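Long-range contacts in pantothenate synthetase (Francisella tularensis subsp. tularensis, PDB 3QTT), which probably catalyses the ATP-dependent condensation of (R)-pantoate with beta-alanine to (R)-pantothenate, by way of a pantoyl-adenylate intermediate: residues Q23-F28 against P144-L149; P30-L35 against I57-T62; A34-H39 against L187-K192. All blocks are in the same frame, centred on the assembly; numbering follows the deposited sequence.

Interaction 1 (Q23-F28 against P144-L149); sequences QQKIGF and PNNLYL. With ANP (phosphoaminophosphonic acid-adenylate ester), chain C.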
loop_
_atom_site.group_PDB
_atom_site.type_symbol
_atom_site.label_atom_id
_atom_site.label_comp_id
_atom_site.label_asym_id
_atom_site.label_seq_id
_atom_site.Cartn_x
_atom_site.Cartn_y
_atom_site.Cartn_z
ATOM N N GLN A 23 -0.126 -19.595 -18.167
ATOM C CA GLN A 23 0.038 -19.600 -19.598
ATOM C C GLN A 23 -1.116 -18.827 -20.221
ATOM O O GLN A 23 -1.137 -18.606 -21.431
ATOM C CB GLN A 23 0.121 -21.030 -20.114
ATOM C CG GLN A 23 1.417 -21.712 -19.725
ATOM C CD GLN A 23 1.419 -23.214 -19.988
ATOM O OE1 GLN A 23 0.399 -23.888 -19.820
ATOM N NE2 GLN A 23 2.574 -23.747 -20.394
ATOM N N GLN A 24 -2.066 -18.398 -19.389
ATOM C CA GLN A 24 -3.280 -17.764 -19.907
ATOM C C GLN A 24 -3.795 -16.444 -19.265
ATOM O O GLN A 24 -3.547 -16.136 -18.090
ATOM C CB GLN A 24 -4.385 -18.791 -19.942
ATOM C CG GLN A 24 -4.611 -19.437 -18.619
ATOM C CD GLN A 24 -6.068 -19.463 -18.303
ATOM O OE1 GLN A 24 -6.578 -20.405 -17.689
ATOM N NE2 GLN A 24 -6.769 -18.420 -18.739
ATOM N N LYS A 25 -4.546 -15.688 -20.067
ATOM C CA LYS A 25 -4.780 -14.272 -19.813
ATOM C C LYS A 25 -6.029 -13.957 -19.018
ATOM O O LYS A 25 -7.136 -14.313 -19.414
ATOM C CB LYS A 25 -4.742 -13.464 -21.113
ATOM C CG LYS A 25 -3.313 -13.198 -21.599
ATOM C CD LYS A 25 -3.146 -11.846 -22.322
ATOM C CE LYS A 25 -3.708 -11.881 -23.747
ATOM N NZ LYS A 25 -3.223 -13.063 -24.535
ATOM N N ILE A 26 -5.831 -13.273 -17.897
ATOM C CA ILE A 26 -6.915 -12.914 -17.019
ATOM C C ILE A 26 -7.148 -11.404 -17.033
ATOM O O ILE A 26 -6.254 -10.593 -16.730
ATOM C CB ILE A 26 -6.645 -13.386 -15.607
ATOM C CG1 ILE A 26 -6.264 -14.857 -15.613
ATOM C CG2 ILE A 26 -7.857 -13.163 -14.723
ATOM C CD1 ILE A 26 -5.841 -15.367 -14.239
ATOM N N GLY A 27 -8.334 -11.023 -17.485
ATOM C CA GLY A 27 -8.721 -9.635 -17.421
ATOM C C GLY A 27 -9.548 -9.379 -16.194
ATOM O O GLY A 27 -10.305 -10.246 -15.762
ATOM N N PHE A 28 -9.482 -8.152 -15.695
ATOM C CA PHE A 28 -10.220 -7.802 -14.503
ATOM C C PHE A 28 -10.911 -6.468 -14.705
ATOM O O PHE A 28 -10.246 -5.483 -15.005
ATOM C CB PHE A 28 -9.280 -7.742 -13.303
ATOM C CG PHE A 28 -9.940 -7.313 -12.031
ATOM C CD1 PHE A 28 -9.274 -6.509 -11.135
ATOM C CD2 PHE A 28 -11.225 -7.704 -11.729
ATOM C CE1 PHE A 28 -9.880 -6.099 -9.944
ATOM C CE2 PHE A 28 -11.827 -7.302 -10.538
ATOM C CZ PHE A 28 -11.147 -6.490 -9.646
ATOM N N PRO A 144 -4.615 -10.192 -11.815
ATOM C CA PRO A 144 -4.894 -10.230 -13.266
ATOM C C PRO A 144 -3.680 -9.953 -14.153
ATOM O O PRO A 144 -2.677 -9.405 -13.684
ATOM C CB PRO A 144 -5.900 -9.089 -13.453
ATOM C CG PRO A 144 -5.418 -8.081 -12.458
ATOM C CD PRO A 144 -5.005 -8.895 -11.229
ATOM N N ASN A 145 -3.785 -10.345 -15.422
ATOM C CA ASN A 145 -2.858 -9.906 -16.459
ATOM C C ASN A 145 -3.195 -8.524 -16.937
ATOM O O ASN A 145 -2.296 -7.709 -17.148
ATOM C CB ASN A 145 -2.963 -10.800 -17.674
ATOM C CG ASN A 145 -2.489 -12.155 -17.407
ATOM O OD1 ASN A 145 -3.264 -13.101 -17.416
ATOM N ND2 ASN A 145 -1.201 -12.276 -17.131
ATOM N N ASN A 146 -4.499 -8.293 -17.133
ATOM C CA ASN A 146 -5.027 -7.039 -17.682
ATOM C C ASN A 146 -6.116 -6.469 -16.820
ATOM O O ASN A 146 -6.976 -7.199 -16.312
ATOM C CB ASN A 146 -5.605 -7.224 -19.095
ATOM C CG ASN A 146 -4.551 -7.563 -20.122
ATOM O OD1 ASN A 146 -3.668 -6.752 -20.416
ATOM N ND2 ASN A 146 -4.639 -8.769 -20.684
ATOM N N LEU A 147 -6.097 -5.154 -16.691
ATOM C CA LEU A 147 -7.096 -4.450 -15.903
ATOM C C LEU A 147 -7.703 -3.316 -16.725
ATOM O O LEU A 147 -6.968 -2.607 -17.415
ATOM C CB LEU A 147 -6.464 -3.916 -14.629
ATOM C CG LEU A 147 -7.251 -2.868 -13.868
ATOM C CD1 LEU A 147 -8.224 -3.587 -12.977
ATOM C CD2 LEU A 147 -6.287 -2.049 -13.046
ATOM N N TYR A 148 -9.030 -3.153 -16.645
ATOM C CA TYR A 148 -9.754 -2.186 -17.485
ATOM C C TYR A 148 -10.415 -1.089 -16.712
ATOM O O TYR A 148 -11.166 -1.344 -15.784
ATOM C CB TYR A 148 -10.774 -2.900 -18.379
ATOM C CG TYR A 148 -10.083 -3.933 -19.226
ATOM C CD1 TYR A 148 -9.778 -3.665 -20.558
ATOM C CD2 TYR A 148 -9.655 -5.151 -18.668
ATOM C CE1 TYR A 148 -9.100 -4.592 -21.340
ATOM C CE2 TYR A 148 -8.973 -6.077 -19.442
ATOM C CZ TYR A 148 -8.700 -5.793 -20.785
ATOM O OH TYR A 148 -8.021 -6.702 -21.567
ATOM N N LEU A 149 -10.126 0.137 -17.116
ATOM C CA LEU A 149 -10.565 1.328 -16.414
ATOM C C LEU A 149 -11.151 2.339 -17.398
ATOM O O LEU A 149 -10.676 2.450 -18.538
ATOM C CB LEU A 149 -9.375 1.960 -15.700
ATOM C CG LEU A 149 -8.631 1.105 -14.682
ATOM C CD1 LEU A 149 -7.396 1.826 -14.184
ATOM C CD2 LEU A 149 -9.555 0.786 -13.540
HETATM P PG ANP C . -20.054 5.327 -12.117
HETATM O O1G ANP C . -20.194 6.550 -12.922
HETATM O O2G ANP C . -18.638 4.663 -12.309
HETATM O O3G ANP C . -21.128 4.251 -12.481
HETATM P PB ANP C . -18.401 5.498 -10.159
HETATM O O1B ANP C . -17.339 6.069 -11.179
HETATM O O2B ANP C . -18.148 6.240 -8.850
HETATM N N3B ANP C . -20.048 5.680 -10.561
HETATM P PA ANP C . -17.770 2.684 -10.799
HETATM O O1A ANP C . -18.777 1.649 -10.887
HETATM O O2A ANP C . -16.723 2.114 -9.862
HETATM O O3A ANP C . -18.179 3.983 -9.900
HETATM O "O5'" ANP C . -17.007 2.731 -12.166
HETATM C "C5'" ANP C . -16.324 1.539 -12.470
HETATM C "C4'" ANP C . -15.408 1.426 -13.608
HETATM O "O4'" ANP C . -16.164 1.668 -14.731
HETATM C "C3'" ANP C . -14.374 2.508 -13.560
HETATM O "O3'" ANP C . -13.161 2.119 -14.149
HETATM C "C2'" ANP C . -15.027 3.580 -14.223
HETATM O "O2'" ANP C . -14.137 4.500 -14.756
HETATM C "C1'" ANP C . -15.709 2.888 -15.329
HETATM N N9 ANP C . -16.775 3.701 -15.931
HETATM C C8 ANP C . -17.770 4.307 -15.299
HETATM N N7 ANP C . -18.505 5.006 -16.167
HETATM C C5 ANP C . -17.953 4.837 -17.374
HETATM C C6 ANP C . -18.307 5.302 -18.642
HETATM N N6 ANP C . -19.430 6.124 -18.820
HETATM N N1 ANP C . -17.537 4.941 -19.671
HETATM C C2 ANP C . -16.464 4.157 -19.500
HETATM N N3 ANP C . -16.101 3.682 -18.294
HETATM C C4 ANP C . -16.837 4.011 -17.230
#
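Asn145 meets Ile26 almost at a right angle just where two parallel strands start to pair, and its amide does a job that a backbone carbonyl does farther along. Asn145 OD1 accepts Ile26 N at 2.6 Å, the N-H arriving in the carbonyl plane on a lone pair. The same asparagine gives its own backbone N weakly to Ile26 O, so both polar backbone atoms of Ile26 are tied to it. Ile26 O has a second donor in Asn146 N, at 2.9 Å and nearly straight (168°). The ordinary parallel pattern then takes over: Phe28 N bonds to Asn146 O at 2.8 Å, and Tyr148 N to Phe28 O at 3.1 Å. The short strands run parallel, their directions 24° apart.

Side chains sort onto the two faces of the sheet. Phe28 and Leu147 run alongside each other, with Phe28 CD1 3.6 Å from Leu147 CD1. A chi1 of 177° swings the phenyl ring away from the backbone N of Phe28, while its CB rests 3.6 Å from Pro144 CB. On the face that carries Asn146, Gly27 contributes no side chain, and the Tyr148 ring leans into the place beside it: Tyr148 CE2 lies 4.1 Å from Gly27 CA, and Phe28 O lies in plane at the ring edge. Both Asn146 ND2 and Tyr148 OH are hydrogen-bonded to Asn50.

This pairing lies inside the parallel sheet of the nucleotide-binding domain, one strand in from its 172-176 edge within the chain. Strand 26-31 is flanked on its other side by strand 52-57. Helix 127-142 packs Leu138, Leu139 and Thr142 against Phe28, and Leu139 also touches Pro144, covering part of the face that carries Phe28 and Leu147.

Interaction 2 (P30-L35 against I57-T62); sequences PTMGAL and IFVNPT. With ANP (phosphoaminophosphonic acid-adenylate ester), chain C; PRO (proline), chain D; BAL (beta-alanine), chain F.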
loop_
_atom_site.group_PDB
_atom_site.type_symbol
_atom_site.label_atom_id
_atom_site.label_comp_id
_atom_site.label_asym_id
_atom_site.label_seq_id
_atom_site.Cartn_x
_atom_site.Cartn_y
_atom_site.Cartn_z
ATOM N N PRO A 30 -12.981 -4.094 -12.237
ATOM C CA PRO A 30 -13.657 -3.743 -10.963
ATOM C C PRO A 30 -14.798 -2.699 -11.096
ATOM O O PRO A 30 -14.669 -1.748 -11.891
ATOM C CB PRO A 30 -12.520 -3.196 -10.098
ATOM C CG PRO A 30 -11.531 -2.631 -11.108
ATOM C CD PRO A 30 -11.613 -3.542 -12.320
ATOM N N THR A 31 -15.858 -2.860 -10.291
ATOM C CA THR A 31 -16.992 -1.946 -10.250
ATOM C C THR A 31 -17.662 -1.943 -8.891
ATOM O O THR A 31 -17.464 -2.831 -8.069
ATOM C CB THR A 31 -18.111 -2.389 -11.214
ATOM O OG1 THR A 31 -18.706 -3.602 -10.721
ATOM C CG2 THR A 31 -17.568 -2.616 -12.617
HETATM N N MSE A 32 -18.472 -0.921 -8.679
HETATM C CA MSE A 32 -19.414 -0.827 -7.569
HETATM C C MSE A 32 -20.826 -1.305 -7.956
HETATM O O MSE A 32 -21.809 -0.972 -7.290
HETATM C CB MSE A 32 -19.405 0.570 -7.004
HETATM C CG MSE A 32 -17.979 1.107 -6.920
HETATM SE SE MSE A 32 -17.664 2.317 -5.421
HETATM C CE MSE A 32 -19.098 3.584 -5.777
ATOM N N GLY A 33 -20.955 -1.917 -9.127
ATOM C CA GLY A 33 -22.225 -2.513 -9.507
ATOM C C GLY A 33 -23.203 -1.495 -10.055
ATOM O O GLY A 33 -22.791 -0.423 -10.465
ATOM N N ALA A 34 -24.493 -1.812 -10.071
ATOM C CA ALA A 34 -25.455 -0.942 -10.736
ATOM C C ALA A 34 -24.958 -0.709 -12.161
ATOM O O ALA A 34 -24.676 0.416 -12.558
ATOM C CB ALA A 34 -25.592 0.359 -9.993
ATOM N N LEU A 35 -24.757 -1.795 -12.887
ATOM C CA LEU A 35 -24.049 -1.760 -14.165
ATOM C C LEU A 35 -24.799 -1.088 -15.301
ATOM O O LEU A 35 -25.997 -1.308 -15.501
ATOM C CB LEU A 35 -23.671 -3.171 -14.590
ATOM C CG LEU A 35 -22.862 -3.833 -13.503
ATOM C CD1 LEU A 35 -22.739 -5.298 -13.831
ATOM C CD2 LEU A 35 -21.500 -3.140 -13.390
ATOM N N ILE A 57 -17.818 -6.718 -7.891
ATOM C CA ILE A 57 -18.764 -5.709 -7.482
ATOM C C ILE A 57 -18.599 -5.551 -5.994
ATOM O O ILE A 57 -18.876 -6.477 -5.236
ATOM C CB ILE A 57 -20.218 -6.114 -7.805
ATOM C CG1 ILE A 57 -20.433 -6.137 -9.311
ATOM C CG2 ILE A 57 -21.226 -5.151 -7.141
ATOM C CD1 ILE A 57 -21.656 -6.928 -9.732
ATOM N N PHE A 58 -18.080 -4.389 -5.605
ATOM C CA PHE A 58 -17.949 -3.976 -4.213
ATOM C C PHE A 58 -18.175 -2.480 -4.086
ATOM O O PHE A 58 -17.460 -1.678 -4.713
ATOM C CB PHE A 58 -16.541 -4.317 -3.707
ATOM C CG PHE A 58 -16.373 -4.186 -2.211
ATOM C CD1 PHE A 58 -17.119 -4.978 -1.336
ATOM C CD2 PHE A 58 -15.446 -3.308 -1.679
ATOM C CE1 PHE A 58 -16.961 -4.874 0.046
ATOM C CE2 PHE A 58 -15.287 -3.195 -0.298
ATOM C CZ PHE A 58 -16.044 -3.982 0.561
ATOM N N VAL A 59 -19.083 -2.075 -3.215
ATOM C CA VAL A 59 -19.194 -0.655 -2.972
ATOM C C VAL A 59 -18.283 -0.423 -1.791
ATOM O O VAL A 59 -18.614 -0.781 -0.639
ATOM C CB VAL A 59 -20.628 -0.256 -2.561
ATOM C CG1 VAL A 59 -20.867 1.209 -2.803
ATOM C CG2 VAL A 59 -21.606 -1.091 -3.280
ATOM N N ASN A 60 -17.158 0.229 -2.060
ATOM C CA ASN A 60 -16.161 0.396 -1.030
ATOM C C ASN A 60 -16.531 1.564 -0.156
ATOM O O ASN A 60 -16.546 2.706 -0.605
ATOM C CB ASN A 60 -14.772 0.600 -1.632
ATOM C CG ASN A 60 -13.717 0.882 -0.572
ATOM O OD1 ASN A 60 -12.825 1.708 -0.773
ATOM N ND2 ASN A 60 -13.830 0.208 0.571
ATOM N N PRO A 61 -16.852 1.279 1.096
ATOM C CA PRO A 61 -17.130 2.314 2.099
ATOM C C PRO A 61 -16.027 3.378 2.257
ATOM O O PRO A 61 -16.369 4.549 2.386
ATOM C CB PRO A 61 -17.304 1.517 3.401
ATOM C CG PRO A 61 -16.817 0.151 3.097
ATOM C CD PRO A 61 -17.040 -0.066 1.630
ATOM N N THR A 62 -14.752 2.992 2.233
ATOM C CA THR A 62 -13.692 3.909 2.660
ATOM C C THR A 62 -13.401 4.996 1.633
ATOM O O THR A 62 -12.634 5.933 1.897
ATOM C CB THR A 62 -12.358 3.182 3.058
ATOM O OG1 THR A 62 -11.626 2.778 1.886
ATOM C CG2 THR A 62 -12.628 1.978 3.960
HETATM P PG ANP C . -20.054 5.327 -12.117
HETATM O O1G ANP C . -20.194 6.550 -12.922
HETATM O O2G ANP C . -18.638 4.663 -12.309
HETATM O O3G ANP C . -21.128 4.251 -12.481
HETATM P PB ANP C . -18.401 5.498 -10.159
HETATM O O1B ANP C . -17.339 6.069 -11.179
HETATM O O2B ANP C . -18.148 6.240 -8.850
HETATM N N3B ANP C . -20.048 5.680 -10.561
HETATM P PA ANP C . -17.770 2.684 -10.799
HETATM O O1A ANP C . -18.777 1.649 -10.887
HETATM O O2A ANP C . -16.723 2.114 -9.862
HETATM O O3A ANP C . -18.179 3.983 -9.900
HETATM O "O5'" ANP C . -17.007 2.731 -12.166
HETATM C "C5'" ANP C . -16.324 1.539 -12.470
HETATM C "C4'" ANP C . -15.408 1.426 -13.608
HETATM O "O4'" ANP C . -16.164 1.668 -14.731
HETATM C "C3'" ANP C . -14.374 2.508 -13.560
HETATM O "O3'" ANP C . -13.161 2.119 -14.149
HETATM C "C2'" ANP C . -15.027 3.580 -14.223
HETATM O "O2'" ANP C . -14.137 4.500 -14.756
HETATM C "C1'" ANP C . -15.709 2.888 -15.329
HETATM N N9 ANP C . -16.775 3.701 -15.931
HETATM C C8 ANP C . -17.770 4.307 -15.299
HETATM N N7 ANP C . -18.505 5.006 -16.167
HETATM C C5 ANP C . -17.953 4.837 -17.374
HETATM C C6 ANP C . -18.307 5.302 -18.642
HETATM N N6 ANP C . -19.430 6.124 -18.820
HETATM N N1 ANP C . -17.537 4.941 -19.671
HETATM C C2 ANP C . -16.464 4.157 -19.500
HETATM N N3 ANP C . -16.101 3.682 -18.294
HETATM C C4 ANP C . -16.837 4.011 -17.230
HETATM N N PRO D . -11.984 1.551 -9.049
HETATM C CA PRO D . -12.857 2.426 -8.260
HETATM C C PRO D . -13.159 1.805 -6.907
HETATM O O PRO D . -14.294 1.446 -6.601
HETATM C CB PRO D . -14.140 2.490 -9.095
HETATM C CG PRO D . -13.796 1.925 -10.416
HETATM C CD PRO D . -12.700 0.954 -10.185
HETATM O OXT PRO D . -12.260 1.639 -6.086
HETATM N N BAL F . -14.457 7.155 -9.008
HETATM C CB BAL F . -15.406 6.084 -8.850
HETATM C CA BAL F . -15.716 5.615 -7.459
HETATM C C BAL F . -16.598 6.429 -6.540
HETATM O O BAL F . -17.247 7.421 -6.966
HETATM O OXT BAL F . -16.706 6.133 -5.313
#
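Thr31 and Ile57 form the last parallel bridge between their strands, and the side chains on this face settle where each chain turns off into a loop. Thr31 O accepts Phe58 N at 3.0 Å, in the carbonyl plane and close to straight. Beside this bond, Thr31 OG1 lies 3.4 Å from Ile57 CG1. With chi1 at 69°, the hydroxyl sits between its own backbone N and carbonyl carbon; from there it is hydrogen-bonded to Ser56 O and accepts weakly from Gly33 N. Ile57 CG2, the branch anti to the backbone N, comes within 3.7 Å of Gly33 CA, where there is no side chain to meet it.

Met32, built as selenomethionine, is bent about both its CB-CG and CG-SE bonds. Its chain first passes Phe58, with CG 3.6 Å from Phe58 O, and then carries CE to 4.2 Å from Val59 CG1. The same shape brings CE to 3.5 Å from OXT of the bound beta-alanine, while SE faces the bound proline.

The contact is thus held by one backbone bond and apolar packing across the segments, with a single weak hydrogen bond to the nucleotide. That bond, from Met32 N to ANP O1A, is consistent with residues 32-35 helping to bind ATP. The Met32 side chain, by contrast, meets beta-alanine and the bound proline through its SE and CE atoms, by van der Waals contact.

Interaction 3 (A34-H39 against L187-K192); sequences ALHNGH and LSSRNK. With ANP (phosphoaminophosphonic acid-adenylate ester), chain C; BAL (beta-alanine), chain F.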
loop_
_atom_site.group_PDB
_atom_site.type_symbol
_atom_site.label_atom_id
_atom_site.label_comp_id
_atom_site.label_asym_id
_atom_site.label_seq_id
_atom_site.Cartn_x
_atom_site.Cartn_y
_atom_site.Cartn_z
ATOM N N ALA A 34 -24.493 -1.812 -10.071
ATOM C CA ALA A 34 -25.455 -0.942 -10.736
ATOM C C ALA A 34 -24.958 -0.709 -12.161
ATOM O O ALA A 34 -24.676 0.416 -12.558
ATOM C CB ALA A 34 -25.592 0.359 -9.993
ATOM N N LEU A 35 -24.757 -1.795 -12.887
ATOM C CA LEU A 35 -24.049 -1.760 -14.165
ATOM C C LEU A 35 -24.799 -1.088 -15.301
ATOM O O LEU A 35 -25.997 -1.308 -15.501
ATOM C CB LEU A 35 -23.671 -3.171 -14.590
ATOM C CG LEU A 35 -22.862 -3.833 -13.503
ATOM C CD1 LEU A 35 -22.739 -5.298 -13.831
ATOM C CD2 LEU A 35 -21.500 -3.140 -13.390
ATOM N N HIS A 36 -24.059 -0.276 -16.047
ATOM C CA HIS A 36 -24.583 0.426 -17.207
ATOM C C HIS A 36 -23.689 0.198 -18.416
ATOM O O HIS A 36 -22.689 -0.536 -18.350
ATOM C CB HIS A 36 -24.738 1.929 -16.923
ATOM C CG HIS A 36 -23.492 2.575 -16.381
ATOM N ND1 HIS A 36 -22.399 2.867 -17.172
ATOM C CD2 HIS A 36 -23.167 2.971 -15.128
ATOM C CE1 HIS A 36 -21.459 3.432 -16.434
ATOM N NE2 HIS A 36 -21.901 3.506 -15.189
ATOM N N ASN A 37 -24.067 0.838 -19.518
ATOM C CA ASN A 37 -23.359 0.683 -20.781
ATOM C C ASN A 37 -21.866 1.027 -20.696
ATOM O O ASN A 37 -21.052 0.407 -21.358
ATOM C CB ASN A 37 -24.057 1.464 -21.900
ATOM C CG ASN A 37 -25.149 0.658 -22.589
ATOM O OD1 ASN A 37 -25.033 -0.553 -22.743
ATOM N ND2 ASN A 37 -26.217 1.340 -23.009
ATOM N N GLY A 38 -21.496 1.992 -19.872
ATOM C CA GLY A 38 -20.080 2.226 -19.609
ATOM C C GLY A 38 -19.358 0.992 -19.064
ATOM O O GLY A 38 -18.385 0.515 -19.680
ATOM N N HIS A 39 -19.853 0.445 -17.946
ATOM C CA HIS A 39 -19.328 -0.814 -17.436
ATOM C C HIS A 39 -19.229 -1.780 -18.605
ATOM O O HIS A 39 -18.142 -2.248 -18.948
ATOM C CB HIS A 39 -20.165 -1.405 -16.274
ATOM C CG HIS A 39 -20.395 -0.440 -15.157
ATOM N ND1 HIS A 39 -19.445 -0.168 -14.205
ATOM C CD2 HIS A 39 -21.450 0.359 -14.875
ATOM C CE1 HIS A 39 -19.907 0.739 -13.366
ATOM N NE2 HIS A 39 -21.123 1.074 -13.751
ATOM N N LEU A 187 -22.513 8.207 -19.006
ATOM C CA LEU A 187 -23.201 7.217 -18.176
ATOM C C LEU A 187 -22.604 7.152 -16.768
ATOM O O LEU A 187 -21.396 7.168 -16.606
ATOM C CB LEU A 187 -23.128 5.853 -18.845
ATOM C CG LEU A 187 -23.722 5.920 -20.268
ATOM C CD1 LEU A 187 -23.408 4.676 -21.073
ATOM C CD2 LEU A 187 -25.235 6.195 -20.222
ATOM N N SER A 188 -23.469 7.143 -15.757
ATOM C CA SER A 188 -23.059 7.070 -14.358
ATOM C C SER A 188 -24.125 6.358 -13.563
ATOM O O SER A 188 -25.318 6.545 -13.811
ATOM C CB SER A 188 -22.851 8.460 -13.780
ATOM O OG SER A 188 -21.473 8.681 -13.527
ATOM N N SER A 189 -23.693 5.561 -12.595
ATOM C CA SER A 189 -24.612 4.806 -11.758
ATOM C C SER A 189 -25.521 5.721 -10.951
ATOM O O SER A 189 -26.676 5.399 -10.675
ATOM C CB SER A 189 -23.822 3.902 -10.820
ATOM O OG SER A 189 -23.751 2.597 -11.338
ATOM N N ARG A 190 -24.969 6.858 -10.562
ATOM C CA ARG A 190 -25.674 7.819 -9.733
ATOM C C ARG A 190 -26.709 8.575 -10.554
ATOM O O ARG A 190 -27.501 9.356 -10.027
ATOM C CB ARG A 190 -24.675 8.771 -9.084
ATOM C CG ARG A 190 -23.694 8.098 -8.094
ATOM C CD ARG A 190 -22.761 9.157 -7.493
ATOM N NE ARG A 190 -22.018 8.749 -6.307
ATOM C CZ ARG A 190 -20.740 8.352 -6.319
ATOM N NH1 ARG A 190 -20.091 8.281 -7.480
ATOM N NH2 ARG A 190 -20.116 8.013 -5.182
ATOM N N ASN A 191 -26.699 8.340 -11.855
ATOM C CA ASN A 191 -27.709 8.922 -12.723
ATOM C C ASN A 191 -29.065 8.287 -12.494
ATOM O O ASN A 191 -30.082 8.834 -12.915
ATOM C CB ASN A 191 -27.300 8.795 -14.188
ATOM C CG ASN A 191 -26.083 9.622 -14.514
ATOM O OD1 ASN A 191 -25.624 10.421 -13.697
ATOM N ND2 ASN A 191 -25.576 9.463 -15.719
ATOM N N LYS A 192 -29.069 7.133 -11.822
ATOM C CA LYS A 192 -30.308 6.432 -11.484
ATOM C C LYS A 192 -31.014 7.212 -10.438
ATOM O O LYS A 192 -32.213 7.126 -10.300
ATOM C CB LYS A 192 -30.052 5.026 -10.943
ATOM C CG LYS A 192 -29.547 4.040 -11.994
ATOM C CD LYS A 192 -29.197 2.674 -11.409
ATOM C CE LYS A 192 -28.527 1.791 -12.464
ATOM N NZ LYS A 192 -27.380 2.458 -13.171
HETATM P PG ANP C . -20.054 5.327 -12.117
HETATM O O1G ANP C . -20.194 6.550 -12.922
HETATM O O2G ANP C . -18.638 4.663 -12.309
HETATM O O3G ANP C . -21.128 4.251 -12.481
HETATM P PB ANP C . -18.401 5.498 -10.159
HETATM O O1B ANP C . -17.339 6.069 -11.179
HETATM O O2B ANP C . -18.148 6.240 -8.850
HETATM N N3B ANP C . -20.048 5.680 -10.561
HETATM P PA ANP C . -17.770 2.684 -10.799
HETATM O O1A ANP C . -18.777 1.649 -10.887
HETATM O O2A ANP C . -16.723 2.114 -9.862
HETATM O O3A ANP C . -18.179 3.983 -9.900
HETATM O "O5'" ANP C . -17.007 2.731 -12.166
HETATM C "C5'" ANP C . -16.324 1.539 -12.470
HETATM C "C4'" ANP C . -15.408 1.426 -13.608
HETATM O "O4'" ANP C . -16.164 1.668 -14.731
HETATM C "C3'" ANP C . -14.374 2.508 -13.560
HETATM O "O3'" ANP C . -13.161 2.119 -14.149
HETATM C "C2'" ANP C . -15.027 3.580 -14.223
HETATM O "O2'" ANP C . -14.137 4.500 -14.756
HETATM C "C1'" ANP C . -15.709 2.888 -15.329
HETATM N N9 ANP C . -16.775 3.701 -15.931
HETATM C C8 ANP C . -17.770 4.307 -15.299
HETATM N N7 ANP C . -18.505 5.006 -16.167
HETATM C C5 ANP C . -17.953 4.837 -17.374
HETATM C C6 ANP C . -18.307 5.302 -18.642
HETATM N N6 ANP C . -19.430 6.124 -18.820
HETATM N N1 ANP C . -17.537 4.941 -19.671
HETATM C C2 ANP C . -16.464 4.157 -19.500
HETATM N N3 ANP C . -16.101 3.682 -18.294
HETATM C C4 ANP C . -16.837 4.011 -17.230
HETATM N N BAL F . -14.457 7.155 -9.008
HETATM C CB BAL F . -15.406 6.084 -8.850
HETATM C CA BAL F . -15.716 5.615 -7.459
HETATM C C BAL F . -16.598 6.429 -6.540
HETATM O O BAL F . -17.247 7.421 -6.966
HETATM O OXT BAL F . -16.706 6.133 -5.313
#
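His36 and Ser189 converge on one oxygen of the nucleotide, O3G of the gamma-phosphate. His36 NE2 reaches ANP O3G at 2.9 Å, with the oxygen in plane at the edge of the ring, and the backbone Ser189 N reaches the same atom at 2.9 Å. His39 NE2 adds a weak third bond. The neighbouring O1G is taken by Ser188 OG at 2.6 Å, so both segments clasp the terminal phosphate.

The His36 ring lies between backbone atoms of Leu187 and Ser188 on one face and His39 on the other. Its side chain is folded back over its own main chain at the first torsion (chi1 52°), which lets ND1 accept weakly from Gly38 N, capping the helix, while NE2 is turned to the phosphate. Leu187 and the imidazole pass each other head to tail: Leu187 CB lies 3.5 Å from His36 ND1, and Leu187 CD1 3.4 Å from Asn37 CB. Leu187 O accepts ANP N6 at 3.1 Å and so reads the adenine amino group. At the start of the segment, Lys192 NZ gives a weak bond to Ala34 O, and Ser189 OG lies beside Ala34 CB. The extended Arg190 delivers NH1 to BAL O at 3.0 Å, and its NH2 is salt-bridged to Asp69.

Residues 36-39 are the HIGH-type signature of this nucleotide-binding fold, with His39 the probable proton donor. His36 caps helix 37-49, which follows strand 26-31 after a short loop. Facing it, residues 187-192 belong to the loop between strand 172-176 and helix 196-210; Ser188 and Asn191 rest on Leu252 of strand 250-257, so the loop also packs on the antiparallel sheet.

Read together, the three contacts run from the parallel sheet to the bound nucleotide. Interaction 1 pairs two inner strands, 26-31 and 146-150, and touches interaction 2 through Leu147 CD1 and Pro30 CD, 3.5 Å apart, although their centres are about 19 Å apart. Interactions 2 and 3 share Ala34 and Leu35, and their centres are about 11 Å apart; Thr31 CG2 packs 3.5 Å from His39 ND1, joining strand end to helix start. All three reach the same ATP analogue: 144-149 near its ribose, 30-35 at its alpha-phosphate, and 34-39 with 187-192 at its adenine and gamma-phosphate. Interactions 2 and 3 also touch the bound beta-alanine.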